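Local coordinates for RNA-binding protein Unr (Drosophila melanogaster, PDB 4QQB) that binds RNA through its cold-shock domains, of which this is the first, and regulates X-chromosome dosage compensation in both sexes, at residues 12-17 and 30-35. Numbering follows the deposited sequence.
Sequences EKLLHS and LFFHFS. With nucleotides of chain A.
Ser17 and Phe34 meet through their backbones: Phe34 N donates to Ser17 O at 3.0 Å. Phe34 directly follows strand 29-33; Ser17 ends the loop from strand 7-14 into strand 18-23. With CG beside its backbone N (chi1 -67°), the Phe34 ring lays one face, offset, over Ser17 O. Its CE2 lies 3.3 Å from His16 O and its CZ 3.4 Å from Leu15 O. Leu14 CD2 fills in at the ring edge and meets Phe32 CZ at 4.1 Å. In this OB-type cold-shock barrel, strand 18-23 lies between strands 7-14 and 29-33, and the neighbouring aromatic surface binds RNA. His33 NE2 donates to OP2 of C11 of chain A at 3.0 Å, in the ring plane. The C11 base covers one His33 face. His33 ND1 donates to Ser35 OG at 2.7 Å; bonds at both ring nitrogens fix its rotation. Replacing His33 with an alanine is likely to leave the C11 base without its stacking partner and the phosphate without this N-H donor. A12 of chain A stacks on the Phe31 ring, its N7 over the centre. The loop residue His16 turns one ring face to G10 of chain A, and His16 N bonds weakly to O6 of that nucleotide.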
# COMPACT_ATOMS: atom_id res chain seq x y z
N GLU E 12 -0.31 29.40 1.45
CA GLU E 12 0.71 29.79 0.48
C GLU E 12 0.60 29.02 -0.84
O GLU E 12 0.86 29.57 -1.92
CB GLU E 12 2.09 29.53 1.08
CG GLU E 12 2.95 30.76 1.30
CD GLU E 12 4.05 30.89 0.27
OE1 GLU E 12 5.19 31.26 0.66
OE2 GLU E 12 3.79 30.61 -0.93
N LYS E 13 0.26 27.74 -0.74
CA LYS E 13 0.13 26.85 -1.89
C LYS E 13 -0.66 25.62 -1.50
O LYS E 13 -0.57 25.16 -0.35
CB LYS E 13 1.51 26.42 -2.40
CG LYS E 13 1.42 25.36 -3.49
CD LYS E 13 2.67 25.27 -4.34
CE LYS E 13 2.34 24.64 -5.69
NZ LYS E 13 3.51 24.68 -6.61
N LEU E 14 -1.40 25.07 -2.46
CA LEU E 14 -2.17 23.84 -2.25
C LEU E 14 -1.88 22.79 -3.32
O LEU E 14 -1.74 23.10 -4.50
CB LEU E 14 -3.66 24.15 -2.26
CG LEU E 14 -4.15 25.09 -1.16
CD1 LEU E 14 -5.61 25.43 -1.40
CD2 LEU E 14 -3.96 24.46 0.21
N LEU E 15 -1.80 21.53 -2.88
CA LEU E 15 -1.76 20.37 -3.75
C LEU E 15 -3.07 19.60 -3.54
O LEU E 15 -3.95 20.09 -2.84
CB LEU E 15 -0.56 19.50 -3.42
CG LEU E 15 0.83 20.10 -3.69
CD1 LEU E 15 1.00 20.45 -5.16
CD2 LEU E 15 1.12 21.31 -2.81
N HIS E 16 -3.21 18.42 -4.14
CA HIS E 16 -4.46 17.65 -4.01
C HIS E 16 -4.69 17.10 -2.60
O HIS E 16 -5.82 16.79 -2.23
CB HIS E 16 -4.52 16.50 -5.03
CG HIS E 16 -4.35 16.94 -6.45
ND1 HIS E 16 -3.68 16.18 -7.38
CD2 HIS E 16 -4.74 18.07 -7.09
CE1 HIS E 16 -3.67 16.82 -8.54
NE2 HIS E 16 -4.31 17.97 -8.39
N SER E 17 -3.62 16.96 -1.83
CA SER E 17 -3.69 16.30 -0.53
C SER E 17 -3.07 17.08 0.64
O SER E 17 -3.37 16.81 1.80
CB SER E 17 -2.99 14.96 -0.64
OG SER E 17 -3.34 14.14 0.44
N LEU E 30 5.14 26.31 6.81
CA LEU E 30 4.88 24.93 7.26
C LEU E 30 4.09 24.09 6.26
O LEU E 30 3.23 24.59 5.54
CB LEU E 30 4.14 24.92 8.60
CG LEU E 30 4.86 25.54 9.80
CD1 LEU E 30 4.01 25.42 11.05
CD2 LEU E 30 6.22 24.90 10.03
N PHE E 31 4.40 22.81 6.27
CA PHE E 31 3.64 21.78 5.57
C PHE E 31 2.41 21.44 6.41
O PHE E 31 2.43 21.55 7.63
CB PHE E 31 4.53 20.54 5.39
CG PHE E 31 3.81 19.33 4.85
CD1 PHE E 31 3.13 18.47 5.71
CD2 PHE E 31 3.81 19.05 3.49
CE1 PHE E 31 2.47 17.36 5.22
CE2 PHE E 31 3.15 17.94 3.00
CZ PHE E 31 2.48 17.09 3.86
N PHE E 32 1.33 21.03 5.75
CA PHE E 32 0.19 20.47 6.46
C PHE E 32 -0.59 19.53 5.55
O PHE E 32 -0.76 19.80 4.37
CB PHE E 32 -0.73 21.57 7.00
CG PHE E 32 -1.68 22.14 5.98
CD1 PHE E 32 -1.31 23.21 5.19
CD2 PHE E 32 -2.95 21.60 5.81
CE1 PHE E 32 -2.19 23.74 4.26
CE2 PHE E 32 -3.83 22.11 4.88
CZ PHE E 32 -3.45 23.19 4.10
N HIS E 33 -1.05 18.42 6.12
CA HIS E 33 -1.84 17.44 5.38
C HIS E 33 -3.33 17.70 5.60
O HIS E 33 -3.74 18.14 6.68
CB HIS E 33 -1.46 16.02 5.82
CG HIS E 33 -2.00 14.95 4.93
ND1 HIS E 33 -2.85 13.96 5.38
CD2 HIS E 33 -1.82 14.71 3.61
CE1 HIS E 33 -3.17 13.16 4.38
NE2 HIS E 33 -2.55 13.59 3.30
N PHE E 34 -4.15 17.40 4.60
CA PHE E 34 -5.59 17.66 4.70
C PHE E 34 -6.29 16.86 5.80
O PHE E 34 -7.42 17.18 6.17
CB PHE E 34 -6.29 17.46 3.34
CG PHE E 34 -5.88 18.47 2.29
CD1 PHE E 34 -5.15 19.62 2.62
CD2 PHE E 34 -6.26 18.29 0.96
CE1 PHE E 34 -4.79 20.54 1.65
CE2 PHE E 34 -5.91 19.20 -0.01
CZ PHE E 34 -5.17 20.33 0.33
N SER E 35 -5.62 15.83 6.32
CA SER E 35 -6.04 15.18 7.56
C SER E 35 -6.20 16.17 8.70
O SER E 35 -7.06 16.00 9.55
CB SER E 35 -5.01 14.13 7.99
OG SER E 35 -4.85 13.15 6.99
P G A 10 -6.13 11.56 -3.24
OP1 G A 10 -6.18 13.04 -3.11
OP2 G A 10 -6.40 10.91 -4.55
O5' G A 10 -4.71 11.03 -2.74
C5' G A 10 -3.61 11.93 -2.49
C4' G A 10 -2.30 11.26 -2.82
O4' G A 10 -1.94 11.56 -4.20
C3' G A 10 -1.11 11.68 -1.96
O3' G A 10 -0.87 10.73 -0.94
C2' G A 10 0.05 11.69 -2.94
O2' G A 10 0.67 10.42 -3.05
C1' G A 10 -0.63 12.10 -4.24
N9 G A 10 -0.73 13.55 -4.46
C8 G A 10 -0.94 14.52 -3.50
N7 G A 10 -0.97 15.72 -4.00
C5 G A 10 -0.77 15.54 -5.36
C6 G A 10 -0.70 16.49 -6.42
O6 G A 10 -0.82 17.72 -6.35
N1 G A 10 -0.48 15.87 -7.64
C2 G A 10 -0.34 14.52 -7.84
N2 G A 10 -0.13 14.12 -9.10
N3 G A 10 -0.40 13.63 -6.86
C4 G A 10 -0.62 14.20 -5.66
P C A 11 -0.99 11.16 0.59
OP1 C A 11 -1.35 9.96 1.36
OP2 C A 11 -1.85 12.36 0.66
O5' C A 11 0.51 11.56 0.97
C5' C A 11 1.09 12.79 0.51
C4' C A 11 2.07 13.32 1.53
O4' C A 11 1.37 13.60 2.78
C3' C A 11 3.21 12.37 1.89
O3' C A 11 4.43 13.09 2.02
C2' C A 11 2.77 11.81 3.25
O2' C A 11 3.86 11.36 4.03
C1' C A 11 2.10 13.03 3.85
N1 C A 11 1.15 12.72 4.94
C2 C A 11 1.40 13.22 6.23
O2 C A 11 2.42 13.90 6.43
N3 C A 11 0.53 12.93 7.23
C4 C A 11 -0.55 12.20 6.98
N4 C A 11 -1.39 11.94 7.99
C5 C A 11 -0.83 11.68 5.67
C6 C A 11 0.04 11.97 4.70
P A A 12 5.56 12.96 0.90
OP1 A A 12 4.97 12.25 -0.28
OP2 A A 12 6.78 12.43 1.55
O5' A A 12 5.88 14.49 0.56
C5' A A 12 5.40 15.11 -0.65
C4' A A 12 6.03 16.46 -0.81
O4' A A 12 5.79 17.23 0.40
C3' A A 12 7.55 16.46 -1.02
O3' A A 12 7.95 17.49 -1.92
C2' A A 12 8.08 16.69 0.39
O2' A A 12 9.34 17.32 0.46
C1' A A 12 7.03 17.63 0.96
N9 A A 12 6.90 17.59 2.42
C8 A A 12 6.31 16.62 3.18
N7 A A 12 6.32 16.88 4.47
C5 A A 12 6.96 18.10 4.55
C6 A A 12 7.29 18.93 5.64
N6 A A 12 7.01 18.62 6.91
N1 A A 12 7.93 20.09 5.38
C2 A A 12 8.22 20.39 4.11
N3 A A 12 7.96 19.70 3.00
C4 A A 12 7.32 18.55 3.30